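Local coordinates for protein enterochelin esterase (Salmonella enterica subsp. enterica serovar Typhimurium, PDB 3MGA) that probably hydrolyses ester bonds of ferric enterobactin (enterochelin), helping the bacterium recover iron from this siderophore, at residues A[203-208]-A[398-403]; A[281-286]-A[304-309]; A[298-303]-A[338-343]; A[342-347]-A[371-376]. One frame throughout, in Å; residues are numbered along the deposited sequence.

Contact 1: residues A[203-208]-A[398-403]; sequences PLAILL and LLWQPL
The indole nitrogen of Trp400 lies 3.4 Å from Pro203 CB while donating its hydrogen to the backbone O of Arg282, in the loop leading into strand 284-288. That bond pins one end of the indole; the contacts with Pro203 and Ala205 are apolar. Pro203 meets the indole with CB and CG, CB near the NE1-CE2 bond and CG over the face of the six-membered ring: CG stands 4.1 Å from the centroid of that Trp400 ring, 28° off the normal, a CH-pi contact offset toward the rim. Further along, Ala205 brings its methyl CB to 3.6 Å from Trp400 CH2, and the carbonyl oxygen of Leu204 lies near the plane of the indole at its edge. With CG held beside the backbone N and opposite the carbonyl carbon (chi1 -72°), the Trp400 ring extends from its backbone to the strand. Leu403, one turn on, adds CD2 at 4.3 Å from Pro203 CG. Trp400 itself occupies the bend between helix 385-399 and the short helix 401-404, where Gln401 N bonds back to Leu398 O at 3.1 Å. Tyr237 of strand 236-240 and Pro233 also touch the indole. Here the turn joining the last two helices packs on the central, mostly parallel sheet, as C-terminal helices do in the alpha/beta-hydrolase fold.

Contact 2: residues A[281-286]-A[304-309]; sequences GRTVVA and TRFGCV
Thr283 faces the 304-309 segment with both its hydroxyl and its backbone carbonyl, at the point where two parallel strands of a beta-alpha-beta crossover begin; helix 290-301 makes the connection. The carbonyl O of Thr283 accepts Cys308 N at 3.0 Å, and Cys308 O in turn accepts Val285 N, also at 3.0 Å and fairly straight (152° at the hydrogen). The same Cys308 O receives a CA-H...O contact from Val284 CA at 3.4 Å. Beside this ladder, Val284 CG2 rests on Cys308 CB (3.6 Å), the two residues sharing a face of the sheet that Leu399 of helix 385-399 packs against. Val285 and Val309 turn to the other face, where Ala295 of helix 290-301 touches both. Before the first rung of the ladder, Arg305 NH2 donates to Thr283 OG1 at 2.8 Å; the hydroxyl oxygen sits at the guanidinium edge, 15° out of its plane. The hydroxyl also bonds Asp279 O, and NH2 also bonds Ser277 O, so the loop before the strand fixes both partners. Bends at chi2 and chi3 carry the guanidinium back to this loop. Against the Phe306 ring, Thr283 brings its methyl CG2 to 3.9 Å from CD1, while Arg305 CG stands 3.6 Å above the plane of the same ring, over its centre.

Contact 3: residues A[298-303]-A[338-343]; sequences AGLNWP and LCARGL
Leu300 and Leu343 make the main apolar contacts between the last turn of helix 290-301 and the loop 338-343. Leu300 spreads its CD2 branch toward the loop, 4.0 Å from Ala340 CB and 4.2 Å from Leu343 CD1, and that branch also lies against the Cys339-Ala340 peptide. Its CB meets Leu338 CD1. Past the helix end, Pro303 CB presses on Leu343 CD2 at 3.8 Å.

A second kind of contact sets methyl groups against polar atoms. Leu343, whose CG stands beside the backbone N (chi1 -62°), straddles the carbonyl oxygen of Gly299, with CD1 at 3.4 Å; because Gly299 carries no side chain, the leucine comes close to the helix backbone. Leu338, in a poorly ordered part of the loop, crosses the Asn301 amide: CD2 lies 3.4 Å from OD1 and CD1 lies 3.6 Å from ND2. That ND2 is held by Tyr297 O, one turn back in the helix. Leu333 of helix 328-335 touches both Leu300 and Leu338. In this alpha/beta-hydrolase fold, the contact joins the far end of the helix that follows a probable nucleophile elbow to the loop entering strand 344-350.

Contact 4: residues A[342-347]-A[371-376]; sequences GLRIVL and QQSIFW
Arg344 leaves its strand beside Ser373, with CB 4.1 Å from Ser373 O, and runs out over the face of the sheet it shares with Val346 and Phe375. Its chain bends at the nearly eclipsed CG-CD bond (chi3 -16°), which brings the guanidinium around to Phe375 and to the end of helix 385-399. There NE donates to the carbonyl O of Leu399. NH1 passes 4.0 Å from Ser373 OG, a distant neighbour. NH2 lies at the rim of the Phe375 ring, 3.5 Å from CZ, and bonds Leu398 O; CE1 of the phenyl sits over one face of the guanidinium, the two planes 67° apart. The carbonyls at this helix end probably favour the positive charge.

Beneath these side chains run neighbouring parallel strands of the alpha/beta-hydrolase sheet, joined by helix 354-367 as a beta-alpha-beta unit, with strand 373-379 at the sheet's edge. The ladder starts in the loops, where Gly342 N donates to Gln371 O, and continues through Ser373 N to Leu343 O, Ile345 N to Ser373 O (2.7 Å), Phe375 N to Ile345 O and Leu347 N to Phe375 O (2.9 Å, 175° at the hydrogen). On the face toward helix 354-367, Ile345 and Ile374 lie side by side, their CD1 atoms 3.6 Å apart. Leu347 puts CD2 in the plane of the Trp376 indole at its edge, 3.9 Å from CZ3, while Leu347 O stands 3.6 Å above one face of that indole, toward its rim.

Overall arrangement
From the N terminus, contact 1 opens first, at strand 204-207, and closes last, at 398-403, so the loop it spans contains the other three. Contact 2 opens at 281-286; before it closes at 304-309, contact 3 has opened at 298-303, and the two cross. Contact 3 closes at 338-343, and contact 4 begins there, sharing Gly342 and Leu343, to close at 371-376. Strands 204-207, 284-288, 308-312, 344-350 and 373-379 are consecutive in one sheet: contacts 2 and 4 each join a neighbouring pair, contact 3 packs a crossover helix against the entry to strand 344-350, and contact 1 brings the C-terminal helices to the sheet.

Contact 1: residues A[203-208]-A[398-403]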
loop_
_atom_site.group_PDB
_atom_site.type_symbol
_atom_site.label_atom_id
_atom_site.label_comp_id
_atom_site.label_asym_id
_atom_site.label_seq_id
_atom_site.Cartn_x
_atom_site.Cartn_y
_atom_site.Cartn_z
ATOM N N PRO A 203 3.519 -14.023 19.169
ATOM C CA PRO A 203 2.780 -12.786 19.034
ATOM C C PRO A 203 1.713 -12.906 17.940
ATOM O O PRO A 203 1.905 -13.637 16.955
ATOM C CB PRO A 203 3.848 -11.802 18.570
ATOM C CG PRO A 203 4.841 -12.640 17.862
ATOM C CD PRO A 203 4.885 -13.910 18.630
ATOM N N LEU A 204 0.604 -12.202 18.136
ATOM C CA LEU A 204 -0.484 -12.128 17.176
ATOM C C LEU A 204 -0.304 -10.825 16.408
ATOM O O LEU A 204 0.015 -9.783 17.003
ATOM C CB LEU A 204 -1.841 -12.078 17.878
ATOM C CG LEU A 204 -3.038 -11.743 16.966
ATOM C CD1 LEU A 204 -3.255 -12.842 15.917
ATOM C CD2 LEU A 204 -4.312 -11.543 17.779
ATOM N N ALA A 205 -0.520 -10.887 15.097
ATOM C CA ALA A 205 -0.412 -9.727 14.237
ATOM C C ALA A 205 -1.654 -9.674 13.366
ATOM O O ALA A 205 -1.944 -10.622 12.631
ATOM C CB ALA A 205 0.855 -9.815 13.369
ATOM N N ILE A 206 -2.403 -8.579 13.460
ATOM C CA ILE A 206 -3.600 -8.426 12.656
ATOM C C ILE A 206 -3.348 -7.529 11.452
ATOM O O ILE A 206 -2.892 -6.390 11.588
ATOM C CB ILE A 206 -4.753 -7.842 13.466
ATOM C CG1 ILE A 206 -5.130 -8.794 14.604
ATOM C CG2 ILE A 206 -5.961 -7.607 12.571
ATOM C CD1 ILE A 206 -6.280 -8.280 15.458
ATOM N N LEU A 207 -3.643 -8.054 10.269
ATOM C CA LEU A 207 -3.479 -7.300 9.040
ATOM C C LEU A 207 -4.821 -6.990 8.402
ATOM O O LEU A 207 -5.571 -7.894 8.018
ATOM C CB LEU A 207 -2.566 -8.020 8.051
ATOM C CG LEU A 207 -1.052 -7.962 8.297
ATOM C CD1 LEU A 207 -0.645 -8.559 9.628
ATOM C CD2 LEU A 207 -0.340 -8.679 7.171
ATOM N N LEU A 208 -5.114 -5.700 8.286
ATOM C CA LEU A 208 -6.351 -5.250 7.677
ATOM C C LEU A 208 -6.186 -5.377 6.160
ATOM O O LEU A 208 -5.076 -5.616 5.681
ATOM C CB LEU A 208 -6.670 -3.829 8.124
ATOM C CG LEU A 208 -6.867 -3.704 9.638
ATOM C CD1 LEU A 208 -6.960 -2.236 10.058
ATOM C CD2 LEU A 208 -8.105 -4.513 10.119
ATOM N N LEU A 398 10.461 -3.919 13.261
ATOM C CA LEU A 398 10.616 -2.815 14.199
ATOM C C LEU A 398 9.732 -3.016 15.415
ATOM O O LEU A 398 10.205 -2.964 16.554
ATOM C CB LEU A 398 10.271 -1.482 13.540
ATOM C CG LEU A 398 11.262 -1.056 12.478
ATOM C CD1 LEU A 398 10.824 0.269 11.821
ATOM C CD2 LEU A 398 12.662 -0.935 13.122
ATOM N N LEU A 399 8.448 -3.252 15.177
ATOM C CA LEU A 399 7.519 -3.470 16.279
ATOM C C LEU A 399 7.912 -4.661 17.167
ATOM O O LEU A 399 7.674 -4.635 18.369
ATOM C CB LEU A 399 6.091 -3.632 15.765
ATOM C CG LEU A 399 5.518 -2.363 15.140
ATOM C CD1 LEU A 399 4.163 -2.637 14.502
ATOM C CD2 LEU A 399 5.428 -1.250 16.180
ATOM N N TRP A 400 8.505 -5.697 16.579
ATOM C CA TRP A 400 8.916 -6.869 17.358
ATOM C C TRP A 400 10.408 -6.932 17.611
ATOM O O TRP A 400 10.918 -7.961 18.034
ATOM C CB TRP A 400 8.481 -8.180 16.689
ATOM C CG TRP A 400 7.038 -8.464 16.731
ATOM C CD1 TRP A 400 6.196 -8.269 17.784
ATOM C CD2 TRP A 400 6.282 -9.151 15.738
ATOM N NE1 TRP A 400 4.939 -8.720 17.479
ATOM C CE2 TRP A 400 4.968 -9.279 16.229
ATOM C CE3 TRP A 400 6.581 -9.655 14.467
ATOM C CZ2 TRP A 400 3.958 -9.887 15.497
ATOM C CZ3 TRP A 400 5.584 -10.250 13.742
ATOM C CH2 TRP A 400 4.284 -10.369 14.260
ATOM N N GLN A 401 11.109 -5.827 17.383
ATOM C CA GLN A 401 12.560 -5.791 17.587
ATOM C C GLN A 401 13.011 -6.352 18.947
ATOM O O GLN A 401 13.992 -7.073 18.998
ATOM C CB GLN A 401 13.097 -4.377 17.403
ATOM C CG GLN A 401 14.607 -4.310 17.268
ATOM C CD GLN A 401 15.098 -2.893 17.016
ATOM O OE1 GLN A 401 15.690 -2.605 15.971
ATOM N NE2 GLN A 401 14.800 -1.989 17.942
ATOM N N PRO A 402 12.305 -6.016 20.046
ATOM C CA PRO A 402 12.730 -6.546 21.357
ATOM C C PRO A 402 12.758 -8.076 21.439
ATOM O O PRO A 402 13.725 -8.635 21.948
ATOM C CB PRO A 402 11.692 -5.969 22.331
ATOM C CG PRO A 402 11.204 -4.722 21.667
ATOM C CD PRO A 402 11.229 -5.011 20.183
ATOM N N LEU A 403 11.710 -8.738 20.949
ATOM C CA LEU A 403 11.651 -10.201 20.954
ATOM C C LEU A 403 12.688 -10.784 20.013
ATOM O O LEU A 403 13.407 -11.706 20.370
ATOM C CB LEU A 403 10.287 -10.723 20.488
ATOM C CG LEU A 403 9.007 -10.458 21.269
ATOM C CD1 LEU A 403 8.659 -8.978 21.289
ATOM C CD2 LEU A 403 7.889 -11.256 20.624
#

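Contact 2: residues A[281-286]-A[304-309]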
loop_
_atom_site.group_PDB
_atom_site.type_symbol
_atom_site.label_atom_id
_atom_site.label_comp_id
_atom_site.label_asym_id
_atom_site.label_seq_id
_atom_site.Cartn_x
_atom_site.Cartn_y
_atom_site.Cartn_z
ATOM N N GLY A 281 1.973 -5.821 24.446
ATOM C CA GLY A 281 3.281 -5.360 23.970
ATOM C C GLY A 281 3.813 -5.966 22.683
ATOM O O GLY A 281 4.716 -5.411 22.074
ATOM N N ARG A 282 3.310 -7.131 22.296
ATOM C CA ARG A 282 3.734 -7.758 21.038
ATOM C C ARG A 282 2.557 -8.093 20.135
ATOM O O ARG A 282 2.690 -8.901 19.223
ATOM C CB ARG A 282 4.582 -9.004 21.270
ATOM C CG ARG A 282 3.980 -10.068 22.163
ATOM C CD ARG A 282 4.833 -11.307 22.056
ATOM N NE ARG A 282 4.688 -12.219 23.179
ATOM C CZ ARG A 282 5.545 -12.320 24.193
ATOM N NH1 ARG A 282 6.643 -11.578 24.242
ATOM N NH2 ARG A 282 5.307 -13.193 25.163
ATOM N N THR A 283 1.421 -7.450 20.387
ATOM C CA THR A 283 0.229 -7.654 19.612
ATOM C C THR A 283 0.159 -6.536 18.588
ATOM O O THR A 283 0.030 -5.347 18.933
ATOM C CB THR A 283 -1.011 -7.674 20.503
ATOM O OG1 THR A 283 -0.872 -8.726 21.477
ATOM C CG2 THR A 283 -2.257 -7.913 19.677
ATOM N N VAL A 284 0.241 -6.920 17.318
ATOM C CA VAL A 284 0.241 -5.959 16.251
ATOM C C VAL A 284 -1.067 -5.805 15.508
ATOM O O VAL A 284 -1.814 -6.751 15.315
ATOM C CB VAL A 284 1.321 -6.312 15.201
ATOM C CG1 VAL A 284 1.156 -5.446 13.917
ATOM C CG2 VAL A 284 2.713 -6.169 15.800
ATOM N N VAL A 285 -1.325 -4.569 15.111
ATOM C CA VAL A 285 -2.438 -4.236 14.275
ATOM C C VAL A 285 -1.746 -3.420 13.179
ATOM O O VAL A 285 -1.100 -2.399 13.446
ATOM C CB VAL A 285 -3.534 -3.484 15.011
ATOM C CG1 VAL A 285 -4.587 -3.035 14.035
ATOM C CG2 VAL A 285 -4.154 -4.394 16.100
ATOM N N ALA A 286 -1.818 -3.921 11.954
ATOM C CA ALA A 286 -1.168 -3.278 10.826
ATOM C C ALA A 286 -2.174 -3.009 9.724
ATOM O O ALA A 286 -3.021 -3.847 9.435
ATOM C CB ALA A 286 -0.021 -4.175 10.312
ATOM N N THR A 304 -4.512 -2.061 25.942
ATOM C CA THR A 304 -4.372 -3.243 26.784
ATOM C C THR A 304 -4.436 -4.523 25.950
ATOM O O THR A 304 -4.093 -5.600 26.433
ATOM C CB THR A 304 -5.483 -3.284 27.872
ATOM O OG1 THR A 304 -5.315 -4.445 28.699
ATOM C CG2 THR A 304 -6.871 -3.310 27.233
ATOM N N ARG A 305 -4.900 -4.397 24.707
ATOM C CA ARG A 305 -5.003 -5.523 23.786
ATOM C C ARG A 305 -4.118 -5.324 22.551
ATOM O O ARG A 305 -3.525 -6.289 22.055
ATOM C CB ARG A 305 -6.459 -5.714 23.377
ATOM C CG ARG A 305 -6.748 -6.813 22.347
ATOM C CD ARG A 305 -6.380 -8.237 22.785
ATOM N NE ARG A 305 -4.951 -8.532 22.678
ATOM C CZ ARG A 305 -4.410 -9.735 22.893
ATOM N NH1 ARG A 305 -5.170 -10.776 23.221
ATOM N NH2 ARG A 305 -3.100 -9.898 22.772
ATOM N N PHE A 306 -4.025 -4.090 22.058
ATOM C CA PHE A 306 -3.217 -3.800 20.871
ATOM C C PHE A 306 -2.143 -2.770 21.215
ATOM O O PHE A 306 -2.386 -1.562 21.167
ATOM C CB PHE A 306 -4.104 -3.288 19.726
ATOM C CG PHE A 306 -5.326 -4.134 19.475
ATOM C CD1 PHE A 306 -5.212 -5.405 18.935
ATOM C CD2 PHE A 306 -6.594 -3.645 19.761
ATOM C CE1 PHE A 306 -6.333 -6.187 18.698
ATOM C CE2 PHE A 306 -7.726 -4.419 19.520
ATOM C CZ PHE A 306 -7.590 -5.691 18.984
ATOM N N GLY A 307 -0.953 -3.252 21.555
ATOM C CA GLY A 307 0.149 -2.379 21.941
ATOM C C GLY A 307 1.065 -1.941 20.821
ATOM O O GLY A 307 1.844 -1.004 20.992
ATOM N N CYS A 308 0.977 -2.607 19.673
ATOM C CA CYS A 308 1.828 -2.283 18.533
ATOM C C CYS A 308 0.992 -1.859 17.329
ATOM O O CYS A 308 0.102 -2.581 16.893
ATOM C CB CYS A 308 2.701 -3.492 18.175
ATOM S SG CYS A 308 3.675 -4.141 19.575
ATOM N N VAL A 309 1.278 -0.676 16.805
ATOM C CA VAL A 309 0.573 -0.156 15.650
ATOM C C VAL A 309 1.527 0.005 14.466
ATOM O O VAL A 309 2.687 0.410 14.627
ATOM C CB VAL A 309 -0.070 1.213 15.954
ATOM C CG1 VAL A 309 -0.606 1.849 14.687
ATOM C CG2 VAL A 309 -1.173 1.070 16.996
#

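Contact 3: residues A[298-303]-A[338-343]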
loop_
_atom_site.group_PDB
_atom_site.type_symbol
_atom_site.label_atom_id
_atom_site.label_comp_id
_atom_site.label_asym_id
_atom_site.label_seq_id
_atom_site.Cartn_x
_atom_site.Cartn_y
_atom_site.Cartn_z
ATOM N N ALA A 298 -7.218 1.768 16.991
ATOM C CA ALA A 298 -7.318 0.562 17.824
ATOM C C ALA A 298 -6.327 0.624 18.983
ATOM O O ALA A 298 -6.692 0.407 20.126
ATOM C CB ALA A 298 -7.069 -0.689 16.989
ATOM N N GLY A 299 -5.067 0.913 18.671
ATOM C CA GLY A 299 -4.029 1.021 19.687
ATOM C C GLY A 299 -4.308 2.125 20.690
ATOM O O GLY A 299 -4.024 1.976 21.887
ATOM N N LEU A 300 -4.852 3.237 20.200
ATOM C CA LEU A 300 -5.191 4.373 21.052
ATOM C C LEU A 300 -6.362 4.078 21.994
ATOM O O LEU A 300 -6.335 4.501 23.145
ATOM C CB LEU A 300 -5.513 5.612 20.209
ATOM C CG LEU A 300 -4.357 6.278 19.457
ATOM C CD1 LEU A 300 -4.882 7.386 18.555
ATOM C CD2 LEU A 300 -3.315 6.829 20.431
ATOM N N ASN A 301 -7.377 3.353 21.519
ATOM C CA ASN A 301 -8.547 3.046 22.355
ATOM C C ASN A 301 -8.454 1.760 23.187
ATOM O O ASN A 301 -9.049 1.687 24.268
ATOM C CB ASN A 301 -9.846 3.043 21.535
ATOM C CG ASN A 301 -10.192 4.417 20.976
ATOM O OD1 ASN A 301 -11.063 5.113 21.510
ATOM N ND2 ASN A 301 -9.472 4.840 19.943
ATOM N N TRP A 302 -7.718 0.762 22.703
ATOM C CA TRP A 302 -7.567 -0.505 23.433
ATOM C C TRP A 302 -6.094 -0.916 23.512
ATOM O O TRP A 302 -5.694 -1.953 22.964
ATOM C CB TRP A 302 -8.404 -1.598 22.769
ATOM C CG TRP A 302 -9.847 -1.254 22.720
ATOM C CD1 TRP A 302 -10.765 -1.431 23.717
ATOM C CD2 TRP A 302 -10.551 -0.654 21.629
ATOM N NE1 TRP A 302 -11.994 -0.981 23.312
ATOM C CE2 TRP A 302 -11.894 -0.500 22.034
ATOM C CE3 TRP A 302 -10.178 -0.234 20.348
ATOM C CZ2 TRP A 302 -12.865 0.057 21.207
ATOM C CZ3 TRP A 302 -11.138 0.318 19.526
ATOM C CH2 TRP A 302 -12.471 0.461 19.959
ATOM N N PRO A 303 -5.278 -0.103 24.217
ATOM C CA PRO A 303 -3.842 -0.377 24.327
ATOM C C PRO A 303 -3.531 -1.611 25.167
ATOM O O PRO A 303 -2.424 -2.136 25.101
ATOM C CB PRO A 303 -3.291 0.891 24.987
ATOM C CG PRO A 303 -4.439 1.451 25.760
ATOM C CD PRO A 303 -5.692 1.056 25.031
ATOM N N LEU A 338 -7.642 10.567 24.040
ATOM C CA LEU A 338 -6.810 9.416 23.701
ATOM C C LEU A 338 -5.338 9.773 23.888
ATOM O O LEU A 338 -4.966 10.947 23.828
ATOM C CB LEU A 338 -7.067 8.993 22.255
ATOM C CG LEU A 338 -8.514 8.624 21.913
ATOM C CD1 LEU A 338 -8.652 8.334 20.426
ATOM C CD2 LEU A 338 -8.982 7.439 22.743
ATOM N N CYS A 339 -4.507 8.762 24.126
ATOM C CA CYS A 339 -3.071 8.973 24.311
ATOM C C CYS A 339 -2.294 7.675 24.107
ATOM O O CYS A 339 -2.669 6.629 24.637
ATOM C CB CYS A 339 -2.780 9.530 25.708
ATOM S SG CYS A 339 -3.243 8.431 27.068
ATOM N N ALA A 340 -1.213 7.749 23.336
ATOM C CA ALA A 340 -0.377 6.583 23.071
ATOM C C ALA A 340 0.559 6.371 24.250
ATOM O O ALA A 340 1.630 6.970 24.310
ATOM C CB ALA A 340 0.418 6.782 21.796
ATOM N N ARG A 341 0.141 5.529 25.193
ATOM C CA ARG A 341 0.938 5.241 26.383
ATOM C C ARG A 341 1.292 3.758 26.434
ATOM O O ARG A 341 0.427 2.906 26.633
ATOM C CB ARG A 341 0.178 5.665 27.640
ATOM C CG ARG A 341 0.957 5.490 28.936
ATOM C CD ARG A 341 0.217 6.122 30.106
ATOM N NE ARG A 341 0.064 7.567 29.935
ATOM C CZ ARG A 341 -0.592 8.363 30.779
ATOM N NH1 ARG A 341 -0.672 9.665 30.530
ATOM N NH2 ARG A 341 -1.169 7.864 31.867
ATOM N N GLY A 342 2.576 3.464 26.249
ATOM C CA GLY A 342 3.066 2.092 26.248
ATOM C C GLY A 342 3.015 1.477 24.860
ATOM O O GLY A 342 3.448 0.342 24.664
ATOM N N LEU A 343 2.494 2.231 23.894
ATOM C CA LEU A 343 2.381 1.760 22.523
ATOM C C LEU A 343 3.681 1.918 21.764
ATOM O O LEU A 343 4.446 2.843 22.017
ATOM C CB LEU A 343 1.308 2.541 21.753
ATOM C CG LEU A 343 -0.151 2.504 22.208
ATOM C CD1 LEU A 343 -0.999 3.367 21.264
ATOM C CD2 LEU A 343 -0.669 1.084 22.246
#

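Contact 4: residues A[342-347]-A[371-376]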
loop_
_atom_site.group_PDB
_atom_site.type_symbol
_atom_site.label_atom_id
_atom_site.label_comp_id
_atom_site.label_asym_id
_atom_site.label_seq_id
_atom_site.Cartn_x
_atom_site.Cartn_y
_atom_site.Cartn_z
ATOM N N GLY A 342 2.576 3.464 26.249
ATOM C CA GLY A 342 3.066 2.092 26.248
ATOM C C GLY A 342 3.015 1.477 24.860
ATOM O O GLY A 342 3.448 0.342 24.664
ATOM N N LEU A 343 2.494 2.231 23.894
ATOM C CA LEU A 343 2.381 1.760 22.523
ATOM C C LEU A 343 3.681 1.918 21.764
ATOM O O LEU A 343 4.446 2.843 22.017
ATOM C CB LEU A 343 1.308 2.541 21.753
ATOM C CG LEU A 343 -0.151 2.504 22.208
ATOM C CD1 LEU A 343 -0.999 3.367 21.264
ATOM C CD2 LEU A 343 -0.669 1.084 22.246
ATOM N N ARG A 344 3.930 0.995 20.842
ATOM C CA ARG A 344 5.095 1.080 19.976
ATOM C C ARG A 344 4.418 1.386 18.637
ATOM O O ARG A 344 3.522 0.661 18.221
ATOM C CB ARG A 344 5.900 -0.221 19.934
ATOM C CG ARG A 344 5.828 -1.053 21.222
ATOM C CD ARG A 344 7.063 -1.934 21.510
ATOM N NE ARG A 344 7.971 -2.151 20.373
ATOM C CZ ARG A 344 9.195 -1.609 20.285
ATOM N NH1 ARG A 344 9.685 -0.861 21.282
ATOM N NH2 ARG A 344 9.959 -1.839 19.226
ATOM N N ILE A 345 4.803 2.472 17.983
ATOM C CA ILE A 345 4.136 2.860 16.748
ATOM C C ILE A 345 5.081 3.093 15.583
ATOM O O ILE A 345 6.066 3.818 15.712
ATOM C CB ILE A 345 3.315 4.162 16.959
ATOM C CG1 ILE A 345 2.387 4.032 18.172
ATOM C CG2 ILE A 345 2.523 4.493 15.738
ATOM C CD1 ILE A 345 1.575 5.270 18.449
ATOM N N VAL A 346 4.794 2.427 14.467
ATOM C CA VAL A 346 5.535 2.608 13.238
ATOM C C VAL A 346 4.595 3.466 12.398
ATOM O O VAL A 346 3.448 3.090 12.145
ATOM C CB VAL A 346 5.841 1.291 12.517
ATOM C CG1 VAL A 346 6.388 1.573 11.107
ATOM C CG2 VAL A 346 6.817 0.448 13.326
ATOM N N LEU A 347 5.068 4.635 12.002
ATOM C CA LEU A 347 4.249 5.552 11.252
ATOM C C LEU A 347 4.972 5.807 9.940
ATOM O O LEU A 347 6.017 6.452 9.901
ATOM C CB LEU A 347 4.047 6.818 12.089
ATOM C CG LEU A 347 2.881 7.748 11.778
ATOM C CD1 LEU A 347 1.563 6.991 11.812
ATOM C CD2 LEU A 347 2.871 8.896 12.778
ATOM N N GLN A 371 6.347 9.031 26.618
ATOM C CA GLN A 371 5.596 7.858 27.085
ATOM C C GLN A 371 5.274 6.781 26.045
ATOM O O GLN A 371 4.433 5.917 26.296
ATOM C CB GLN A 371 4.317 8.313 27.816
ATOM C CG GLN A 371 4.578 9.012 29.171
ATOM C CD GLN A 371 5.424 10.283 29.059
ATOM O OE1 GLN A 371 5.464 10.933 28.014
ATOM N NE2 GLN A 371 6.095 10.643 30.147
ATOM N N GLN A 372 5.944 6.815 24.896
ATOM C CA GLN A 372 5.727 5.809 23.861
ATOM C C GLN A 372 6.889 5.778 22.861
ATOM O O GLN A 372 7.617 6.763 22.697
ATOM C CB GLN A 372 4.395 6.035 23.128
ATOM C CG GLN A 372 4.368 7.216 22.159
ATOM C CD GLN A 372 4.618 8.559 22.812
ATOM O OE1 GLN A 372 5.264 9.427 22.223
ATOM N NE2 GLN A 372 4.121 8.738 24.034
ATOM N N SER A 373 7.045 4.636 22.200
ATOM C CA SER A 373 8.101 4.435 21.210
ATOM C C SER A 373 7.507 4.600 19.811
ATOM O O SER A 373 6.683 3.799 19.398
ATOM C CB SER A 373 8.690 3.035 21.375
ATOM O OG SER A 373 9.100 2.822 22.715
ATOM N N ILE A 374 7.922 5.648 19.100
ATOM C CA ILE A 374 7.417 5.948 17.756
ATOM C C ILE A 374 8.528 5.836 16.721
ATOM O O ILE A 374 9.601 6.394 16.906
ATOM C CB ILE A 374 6.896 7.402 17.658
ATOM C CG1 ILE A 374 5.964 7.750 18.819
ATOM C CG2 ILE A 374 6.191 7.624 16.316
ATOM C CD1 ILE A 374 4.669 6.977 18.822
ATOM N N PHE A 375 8.267 5.122 15.632
ATOM C CA PHE A 375 9.239 4.957 14.552
ATOM C C PHE A 375 8.757 5.673 13.300
ATOM O O PHE A 375 7.854 5.199 12.631
ATOM C CB PHE A 375 9.419 3.482 14.208
ATOM C CG PHE A 375 9.905 2.644 15.344
ATOM C CD1 PHE A 375 9.006 2.045 16.213
ATOM C CD2 PHE A 375 11.262 2.438 15.537
ATOM C CE1 PHE A 375 9.452 1.266 17.257
ATOM C CE2 PHE A 375 11.715 1.659 16.577
ATOM C CZ PHE A 375 10.814 1.074 17.442
ATOM N N TRP A 376 9.358 6.809 12.975
ATOM C CA TRP A 376 8.972 7.548 11.776
ATOM C C TRP A 376 9.740 7.007 10.564
ATOM O O TRP A 376 10.961 6.914 10.599
ATOM C CB TRP A 376 9.230 9.049 11.959
ATOM C CG TRP A 376 8.880 9.849 10.758
ATOM C CD1 TRP A 376 9.735 10.309 9.809
ATOM C CD2 TRP A 376 7.566 10.251 10.348
ATOM N NE1 TRP A 376 9.040 10.987 8.834
ATOM C CE2 TRP A 376 7.708 10.966 9.139
ATOM C CE3 TRP A 376 6.287 10.085 10.890
ATOM C CZ2 TRP A 376 6.622 11.521 8.463
ATOM C CZ3 TRP A 376 5.202 10.633 10.212
ATOM C CH2 TRP A 376 5.380 11.346 9.009
#